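Long-range contact in putative nisin-resistance protein (Streptococcus agalactiae 515, PDB 4Y68), which probably confers resistance to the lantibiotic nisin by recognising and cleaving it as a peptidase of family S41: residues Arg132-Tyr137 with Gly162-Pro167. Numbering follows the deposited sequence.
Sequences RSISHY and GGNMIP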
ATOM      1  N   ARG A 132       0.512 -18.764  -0.928  1.00 32.36           N
ATOM      2  CA  ARG A 132      -0.405 -19.351  -1.900  1.00 37.39           C
ATOM      3  C   ARG A 132      -1.381 -18.305  -2.404  1.00 30.26           C
ATOM      4  O   ARG A 132      -1.545 -18.145  -3.609  1.00 31.96           O
ATOM      5  CB  ARG A 132      -1.163 -20.547  -1.307  1.00 36.52           C
ATOM      6  CG  ARG A 132      -2.143 -21.190  -2.294  1.00 45.80           C
ATOM      7  CD  ARG A 132      -2.786 -22.486  -1.764  1.00 55.42           C
ATOM      8  NE  ARG A 132      -1.917 -23.655  -1.928  1.00 65.84           N
ATOM      9  CZ  ARG A 132      -1.203 -24.208  -0.948  1.00 68.94           C
ATOM     10  NH1 ARG A 132      -1.255 -23.708   0.286  1.00 65.80           N
ATOM     11  NH2 ARG A 132      -0.437 -25.267  -1.197  1.00 56.44           N
ATOM     12  N   SER A 133      -2.009 -17.590  -1.477  1.00 29.89           N
ATOM     13  CA  SER A 133      -2.968 -16.553  -1.828  1.00 30.48           C
ATOM     14  C   SER A 133      -2.348 -15.465  -2.692  1.00 29.53           C
ATOM     15  O   SER A 133      -2.962 -15.012  -3.664  1.00 25.91           O
ATOM     16  CB  SER A 133      -3.559 -15.903  -0.574  1.00 32.37           C
ATOM     17  OG  SER A 133      -4.127 -16.850   0.297  1.00 30.89           O
ATOM     18  N   ILE A 134      -1.153 -15.011  -2.316  1.00 27.78           N
ATOM     19  CA  ILE A 134      -0.583 -13.863  -3.009  1.00 27.80           C
ATOM     20  C   ILE A 134      -0.091 -14.298  -4.365  1.00 25.44           C
ATOM     21  O   ILE A 134      -0.080 -13.501  -5.283  1.00 27.82           O
ATOM     22  CB  ILE A 134       0.579 -13.176  -2.235  1.00 28.49           C
ATOM     23  CG1 ILE A 134       1.794 -14.092  -2.150  1.00 31.84           C
ATOM     24  CG2 ILE A 134       0.116 -12.677  -0.864  1.00 27.83           C
ATOM     25  CD1 ILE A 134       3.023 -13.424  -1.514  1.00 34.06           C
ATOM     26  N   SER A 135       0.298 -15.565  -4.499  1.00 26.96           N
ATOM     27  CA  SER A 135       0.709 -16.105  -5.798  1.00 27.21           C
ATOM     28  C   SER A 135      -0.498 -16.358  -6.734  1.00 26.67           C
ATOM     29  O   SER A 135      -0.408 -16.215  -7.961  1.00 25.67           O
ATOM     30  CB  SER A 135       1.503 -17.398  -5.603  1.00 32.51           C
ATOM     31  OG  SER A 135       2.621 -17.184  -4.743  1.00 36.67           O
ATOM     32  N   HIS A 136      -1.629 -16.730  -6.152  1.00 26.82           N
ATOM     33  CA  HIS A 136      -2.851 -16.825  -6.930  1.00 29.20           C
ATOM     34  C   HIS A 136      -3.260 -15.440  -7.446  1.00 28.60           C
ATOM     35  O   HIS A 136      -3.674 -15.305  -8.588  1.00 31.52           O
ATOM     36  CB  HIS A 136      -3.976 -17.453  -6.108  1.00 31.10           C
ATOM     37  CG  HIS A 136      -5.294 -17.451  -6.811  1.00 39.72           C
ATOM     38  ND1 HIS A 136      -6.481 -17.176  -6.169  1.00 42.73           N
ATOM     39  CD2 HIS A 136      -5.607 -17.670  -8.110  1.00 46.71           C
ATOM     40  CE1 HIS A 136      -7.472 -17.224  -7.045  1.00 40.44           C
ATOM     41  NE2 HIS A 136      -6.969 -17.523  -8.228  1.00 41.94           N
ATOM     42  N   TYR A 137      -3.115 -14.406  -6.619  1.00 29.77           N
ATOM     43  CA  TYR A 137      -3.474 -13.051  -7.041  1.00 26.34           C
ATOM     44  C   TYR A 137      -2.559 -12.575  -8.168  1.00 24.31           C
ATOM     45  O   TYR A 137      -3.038 -12.178  -9.221  1.00 23.24           O
ATOM     46  CB  TYR A 137      -3.416 -12.086  -5.853  1.00 23.40           C
ATOM     47  CG  TYR A 137      -3.818 -10.625  -6.121  1.00 21.51           C
ATOM     48  CD1 TYR A 137      -3.035  -9.784  -6.917  1.00 20.91           C
ATOM     49  CD2 TYR A 137      -4.943 -10.078  -5.508  1.00 22.94           C
ATOM     50  CE1 TYR A 137      -3.399  -8.440  -7.123  1.00 22.73           C
ATOM     51  CE2 TYR A 137      -5.313  -8.739  -5.693  1.00 18.84           C
ATOM     52  CZ  TYR A 137      -4.539  -7.933  -6.496  1.00 22.36           C
ATOM     53  OH  TYR A 137      -4.912  -6.631  -6.676  1.00 20.53           O
ATOM     54  N   GLY A 162      -5.674  -0.850  -0.637  1.00 18.49           N
ATOM     55  CA  GLY A 162      -4.324  -1.268  -0.324  1.00 21.85           C
ATOM     56  C   GLY A 162      -4.213  -2.694   0.143  1.00 24.19           C
ATOM     57  O   GLY A 162      -4.960  -3.574  -0.288  1.00 23.14           O
ATOM     58  N   GLY A 163      -3.266  -2.917   1.042  1.00 21.11           N
ATOM     59  CA  GLY A 163      -2.914  -4.249   1.489  1.00 20.43           C
ATOM     60  C   GLY A 163      -1.478  -4.570   1.119  1.00 21.83           C
ATOM     61  O   GLY A 163      -0.599  -3.708   1.183  1.00 22.89           O
ATOM     62  N   ASN A 164      -1.251  -5.812   0.709  1.00 21.65           N
ATOM     63  CA  ASN A 164       0.080  -6.319   0.393  1.00 20.49           C
ATOM     64  C   ASN A 164       0.570  -5.834  -0.968  1.00 20.85           C
ATOM     65  O   ASN A 164       0.042  -6.243  -1.989  1.00 22.93           O
ATOM     66  CB  ASN A 164       0.040  -7.855   0.448  1.00 20.76           C
ATOM     67  CG  ASN A 164       1.411  -8.491   0.483  1.00 21.56           C
ATOM     68  OD1 ASN A 164       2.402  -7.888   0.094  1.00 22.68           O
ATOM     69  ND2 ASN A 164       1.465  -9.747   0.933  1.00 25.05           N
ATOM     70  N   MET A 165       1.560  -4.942  -0.980  1.00 18.85           N
ATOM     71  CA  MET A 165       2.161  -4.442  -2.227  1.00 21.99           C
ATOM     72  C   MET A 165       2.679  -5.550  -3.170  1.00 21.28           C
ATOM     73  O   MET A 165       2.588  -5.430  -4.387  1.00 23.27           O
ATOM     74  CB  MET A 165       3.323  -3.501  -1.912  1.00 23.28           C
ATOM     75  CG  MET A 165       2.890  -2.096  -1.554  1.00 27.04           C
ATOM     76  SD  MET A 165       2.853  -1.015  -2.965  1.00 26.31           S
ATOM     77  CE  MET A 165       4.572  -0.796  -3.291  1.00 24.18           C
ATOM     78  N   ILE A 166       3.187  -6.625  -2.592  1.00 19.96           N
ATOM     79  CA  ILE A 166       3.918  -7.656  -3.336  1.00 26.39           C
ATOM     80  C   ILE A 166       3.134  -8.325  -4.494  1.00 24.71           C
ATOM     81  O   ILE A 166       3.636  -8.401  -5.615  1.00 25.41           O
ATOM     82  CB  ILE A 166       4.421  -8.737  -2.354  1.00 22.79           C
ATOM     83  CG1 ILE A 166       5.563  -8.166  -1.512  1.00 26.94           C
ATOM     84  CG2 ILE A 166       4.901  -9.960  -3.095  1.00 29.40           C
ATOM     85  CD1 ILE A 166       6.101  -9.145  -0.462  1.00 26.77           C
ATOM     86  N   PRO A 167       1.909  -8.806  -4.232  1.00 23.34           N
ATOM     87  CA  PRO A 167       1.096  -9.366  -5.322  1.00 22.42           C
ATOM     88  C   PRO A 167       0.581  -8.314  -6.319  1.00 26.51           C
ATOM     89  O   PRO A 167       0.340  -8.623  -7.502  1.00 21.67           O
ATOM     90  CB  PRO A 167      -0.073 -10.022  -4.579  1.00 27.08           C
ATOM     91  CG  PRO A 167      -0.063  -9.415  -3.193  1.00 23.26           C
ATOM     92  CD  PRO A 167       1.358  -9.126  -2.905  1.00 19.99           C
TER
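Pro167 packs against Ile134 and Tyr137 where the first two turns of helix 131-147 meet the start of helix 165-171. Helix 131-147 is the crossover of a beta-alpha-beta unit between the parallel neighbouring strands 118-122 and 152-156, and helix 165-171 follows the second strand. The contact is buried and mainly apolar. Pro167 CG lies 3.9 Å from Ile134 CB and also meets the CG2 branch. Pro167 CB also meets the helix backbone, 3.5 Å from Ile134 O. Pro167 CB lies 3.8 Å from Tyr137 CD1, and the phenol crosses the proline at about a right angle. Tyr137 CG is anti to the backbone N (chi1 -178°), which swings the ring across Pro167, so that CD1 and CE1 also meet Pro167 O obliquely. The other branch of Ile134 ends in CD1, and Ile134 CD1 is 4.2 Å from Ile166 CG2.

Asn164 adds to the contact at the start of the second helix. Asn164 ND2 sits 3.7 Å from Ile134 CG2 and donates to Lys128 O. Its backbone is hydrogen-bonded to Ile126, so the loop ahead of helix 131-147 holds this residue twice. The phenol oxygen of Tyr137 is tied to Pro124 O, in the same loop. Asn164 is also the N-cap: Asn164 OD1 accepts from Ile166 N at 3.1 Å, with the donor 38° out of the carbonyl plane.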